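Local coordinates for protein putative L-alanine-DL-glutamate epimerase (Burkholderia xenovorans, PDB 3GO2) that binds magnesium and probably acts as a racemase or epimerase of the mandelate racemase/muconate lactonizing enzyme family, at residues T293-A305 with C325-N338. Sequence-based numbering, arbitrary orientation.
Sequences TIWNGVWQSMKIA and CTMINANFAAAVPN
A chi1 of 171° turns CG of Phe332 away from its own backbone nitrogen and sends the ring across to 293-305, while Thr293, at chi1 82°, lays its methyl over the ring and turns its hydroxyl to Asn329. Thr293 CG2 stands 3.7 Å from the centroid of the Phe332 ring, almost on the ring normal, a CH-pi contact; Val336 CG2 covers the opposite face nearer the rim. The ring is a knob in a hole formed by Thr293, Ser301, Met302 and Ala305, where the short side chains of Ser301 and Ala305 let it come close to the helix backbone. Ser301 O meets the ring edge, and Met302, bent along its flexible chain, brings SD obliquely to within 3.6 Å of Phe332 CD1, a Met-aromatic contact. These are neighbouring helices on the outside of the modified TIM barrel of the enolase superfamily: helix 298-310 is the crossover between parallel strands 288-291 and 314-317, and helix 323-335 follows the second strand. The axes of helices 298-305 and 325-335 cross at -36°, and Phe332 also touches Pro317. Threonine suits its place doubly, since OG1 donates to Asn329 OD1 at 2.8 Å from above the carbonyl plane. A water links Thr293 N to the same oxygen, and Asn329 ND2 bonds to Asn319, so the amide is held from both ends. Beside it, Ile294 CD1 packs on Cys325 SG and Ile328, and Ile328 CG2 presses tightly on Val298 CG2 at 3.5 Å. Farther along the chain, Ala305 CB rests on Val336, and Asn338 ND2 gives a hydrogen bond of 3.0 Å to Ala305 O.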
# COMPACT_ATOMS: atom_id res chain seq x y z
N THR A 293 -3.53 -30.31 11.86
CA THR A 293 -2.26 -30.99 11.98
C THR A 293 -2.33 -32.40 11.41
O THR A 293 -1.31 -33.00 11.09
CB THR A 293 -1.74 -31.06 13.44
OG1 THR A 293 -2.36 -32.14 14.14
CG2 THR A 293 -1.93 -29.73 14.18
N ILE A 294 -3.54 -32.94 11.30
CA ILE A 294 -3.77 -34.24 10.67
C ILE A 294 -3.46 -34.12 9.15
O ILE A 294 -2.80 -34.98 8.56
CB ILE A 294 -5.23 -34.68 10.91
CG1 ILE A 294 -5.56 -34.76 12.40
CG2 ILE A 294 -5.52 -36.00 10.19
CD1 ILE A 294 -4.53 -35.49 13.27
N TRP A 295 -3.94 -33.05 8.55
CA TRP A 295 -3.65 -32.72 7.17
C TRP A 295 -2.18 -32.29 6.94
O TRP A 295 -1.53 -32.74 6.00
CB TRP A 295 -4.55 -31.55 6.76
CG TRP A 295 -5.94 -31.94 6.40
CD1 TRP A 295 -6.61 -33.07 6.77
CD2 TRP A 295 -6.83 -31.20 5.57
NE1 TRP A 295 -7.87 -33.08 6.21
CE2 TRP A 295 -8.02 -31.94 5.46
CE3 TRP A 295 -6.73 -29.97 4.89
CZ2 TRP A 295 -9.11 -31.50 4.69
CZ3 TRP A 295 -7.80 -29.56 4.12
CH2 TRP A 295 -8.97 -30.31 4.04
N ASN A 296 -1.69 -31.37 7.78
CA ASN A 296 -0.36 -30.76 7.54
C ASN A 296 0.83 -31.61 7.95
O ASN A 296 1.93 -31.47 7.41
CB ASN A 296 -0.27 -29.40 8.25
CG ASN A 296 -0.83 -28.28 7.42
OD1 ASN A 296 -0.11 -27.70 6.60
ND2 ASN A 296 -2.08 -27.91 7.67
N GLY A 297 0.60 -32.52 8.91
CA GLY A 297 1.67 -33.10 9.69
C GLY A 297 1.95 -32.21 10.87
O GLY A 297 1.94 -30.97 10.78
N VAL A 298 2.20 -32.82 12.02
CA VAL A 298 2.46 -32.04 13.21
C VAL A 298 3.76 -31.23 13.15
O VAL A 298 3.81 -30.14 13.72
CB VAL A 298 2.42 -32.98 14.48
CG1 VAL A 298 3.02 -32.31 15.71
CG2 VAL A 298 0.97 -33.42 14.73
N TRP A 299 4.80 -31.73 12.47
CA TRP A 299 6.06 -30.99 12.42
C TRP A 299 5.85 -29.72 11.62
O TRP A 299 6.28 -28.64 12.03
CB TRP A 299 7.18 -31.84 11.82
CG TRP A 299 8.53 -31.28 12.05
CD1 TRP A 299 9.33 -30.66 11.14
CD2 TRP A 299 9.26 -31.29 13.29
NE1 TRP A 299 10.53 -30.30 11.74
CE2 TRP A 299 10.49 -30.68 13.05
CE3 TRP A 299 8.99 -31.80 14.56
CZ2 TRP A 299 11.46 -30.53 14.07
CZ3 TRP A 299 9.94 -31.66 15.53
CH2 TRP A 299 11.15 -31.04 15.28
N GLN A 300 5.17 -29.84 10.49
CA GLN A 300 4.84 -28.67 9.70
C GLN A 300 3.92 -27.72 10.48
O GLN A 300 4.06 -26.50 10.38
CB GLN A 300 4.19 -29.08 8.37
CG GLN A 300 4.99 -30.04 7.50
CD GLN A 300 6.46 -29.69 7.39
OE1 GLN A 300 6.80 -28.55 7.07
NE2 GLN A 300 7.34 -30.64 7.72
N SER A 301 3.02 -28.28 11.29
CA SER A 301 2.10 -27.48 12.08
C SER A 301 2.81 -26.68 13.15
O SER A 301 2.35 -25.59 13.49
CB SER A 301 1.02 -28.37 12.71
OG SER A 301 0.32 -29.03 11.68
N MET A 302 3.93 -27.19 13.68
CA MET A 302 4.72 -26.40 14.63
C MET A 302 5.28 -25.12 13.96
O MET A 302 5.31 -24.03 14.57
CB MET A 302 5.87 -27.24 15.24
CG MET A 302 5.42 -28.43 16.08
SD MET A 302 4.22 -28.14 17.43
CE MET A 302 5.31 -27.15 18.50
N LYS A 303 5.68 -25.24 12.69
CA LYS A 303 6.15 -24.11 11.92
C LYS A 303 5.04 -23.03 11.78
O LYS A 303 5.27 -21.83 12.01
CB LYS A 303 6.61 -24.57 10.52
CG LYS A 303 7.78 -25.56 10.51
CD LYS A 303 8.10 -26.00 9.08
CE LYS A 303 9.17 -27.06 9.07
NZ LYS A 303 9.41 -27.57 7.65
N ILE A 304 3.84 -23.48 11.42
CA ILE A 304 2.68 -22.61 11.29
C ILE A 304 2.35 -21.96 12.64
O ILE A 304 2.08 -20.75 12.72
CB ILE A 304 1.47 -23.38 10.77
CG1 ILE A 304 1.74 -23.98 9.40
CG2 ILE A 304 0.23 -22.50 10.76
CD1 ILE A 304 0.70 -25.07 9.03
N ALA A 305 2.40 -22.74 13.72
CA ALA A 305 2.16 -22.17 15.04
C ALA A 305 3.15 -21.06 15.41
O ALA A 305 2.76 -20.02 15.96
CB ALA A 305 2.18 -23.27 16.10
N CYS A 325 -6.43 -39.35 16.07
CA CYS A 325 -6.34 -37.92 15.74
C CYS A 325 -6.37 -37.06 16.98
O CYS A 325 -5.65 -36.06 17.06
CB CYS A 325 -7.44 -37.49 14.79
SG CYS A 325 -7.21 -38.13 13.11
N THR A 326 -7.19 -37.42 17.96
CA THR A 326 -7.24 -36.65 19.20
C THR A 326 -5.90 -36.69 19.91
O THR A 326 -5.41 -35.65 20.41
CB THR A 326 -8.36 -37.15 20.15
OG1 THR A 326 -9.62 -36.94 19.52
CG2 THR A 326 -8.34 -36.39 21.48
N MET A 327 -5.27 -37.87 19.94
CA MET A 327 -3.98 -38.00 20.62
C MET A 327 -2.87 -37.28 19.82
O MET A 327 -1.98 -36.68 20.40
CB MET A 327 -3.66 -39.46 20.90
CG MET A 327 -4.64 -40.12 21.83
SD MET A 327 -4.87 -39.31 23.46
CE MET A 327 -5.06 -40.80 24.51
N ILE A 328 -2.95 -37.30 18.50
CA ILE A 328 -1.99 -36.54 17.69
C ILE A 328 -2.05 -35.06 18.06
O ILE A 328 -1.03 -34.41 18.38
CB ILE A 328 -2.27 -36.76 16.18
CG1 ILE A 328 -1.89 -38.19 15.81
CG2 ILE A 328 -1.46 -35.81 15.27
CD1 ILE A 328 -2.37 -38.60 14.41
N ASN A 329 -3.28 -34.55 18.05
CA ASN A 329 -3.54 -33.15 18.37
C ASN A 329 -3.21 -32.81 19.82
O ASN A 329 -2.75 -31.69 20.11
CB ASN A 329 -4.98 -32.81 18.02
CG ASN A 329 -5.17 -32.59 16.54
OD1 ASN A 329 -4.45 -31.79 15.93
ND2 ASN A 329 -6.12 -33.31 15.94
N ALA A 330 -3.41 -33.75 20.74
CA ALA A 330 -3.04 -33.52 22.14
C ALA A 330 -1.55 -33.24 22.29
O ALA A 330 -1.14 -32.41 23.10
CB ALA A 330 -3.42 -34.70 23.01
N ASN A 331 -0.72 -33.94 21.51
CA ASN A 331 0.70 -33.72 21.60
C ASN A 331 1.14 -32.37 21.02
O ASN A 331 2.00 -31.70 21.58
CB ASN A 331 1.47 -34.88 20.95
CG ASN A 331 1.52 -36.11 21.84
OD1 ASN A 331 2.45 -36.26 22.63
ND2 ASN A 331 0.51 -36.98 21.75
N PHE A 332 0.53 -31.97 19.90
CA PHE A 332 0.70 -30.63 19.35
C PHE A 332 0.28 -29.58 20.37
O PHE A 332 1.02 -28.61 20.64
CB PHE A 332 -0.16 -30.52 18.10
CG PHE A 332 -0.26 -29.14 17.53
CD1 PHE A 332 0.75 -28.60 16.74
CD2 PHE A 332 -1.40 -28.38 17.75
CE1 PHE A 332 0.61 -27.30 16.19
CE2 PHE A 332 -1.53 -27.11 17.21
CZ PHE A 332 -0.54 -26.59 16.41
N ALA A 333 -0.91 -29.76 20.93
CA ALA A 333 -1.46 -28.82 21.91
C ALA A 333 -0.59 -28.70 23.18
O ALA A 333 -0.52 -27.63 23.79
CB ALA A 333 -2.87 -29.25 22.30
N ALA A 334 0.05 -29.78 23.57
CA ALA A 334 0.93 -29.76 24.72
C ALA A 334 2.15 -28.84 24.59
O ALA A 334 2.62 -28.27 25.58
CB ALA A 334 1.38 -31.18 25.05
N ALA A 335 2.66 -28.69 23.35
CA ALA A 335 3.92 -28.04 23.09
C ALA A 335 3.79 -26.59 22.58
O ALA A 335 4.76 -25.81 22.62
CB ALA A 335 4.71 -28.89 22.06
N VAL A 336 2.61 -26.23 22.08
CA VAL A 336 2.42 -24.89 21.48
C VAL A 336 2.08 -23.84 22.53
O VAL A 336 1.06 -23.97 23.19
CB VAL A 336 1.33 -24.94 20.41
CG1 VAL A 336 0.98 -23.54 19.97
CG2 VAL A 336 1.83 -25.79 19.21
N PRO A 337 2.91 -22.77 22.70
CA PRO A 337 2.53 -21.78 23.72
C PRO A 337 1.25 -21.05 23.36
O PRO A 337 0.39 -20.86 24.23
CB PRO A 337 3.70 -20.78 23.72
CG PRO A 337 4.35 -20.96 22.40
CD PRO A 337 4.19 -22.43 22.07
N ASN A 338 1.13 -20.65 22.11
CA ASN A 338 0.03 -19.79 21.66
C ASN A 338 -1.21 -20.61 21.28
O ASN A 338 -1.67 -20.60 20.15
CB ASN A 338 0.50 -18.86 20.51
CG ASN A 338 1.14 -19.62 19.33
OD1 ASN A 338 1.98 -20.50 19.53
ND2 ASN A 338 0.77 -19.25 18.10
O HOH W 1 -5.45 -30.96 13.67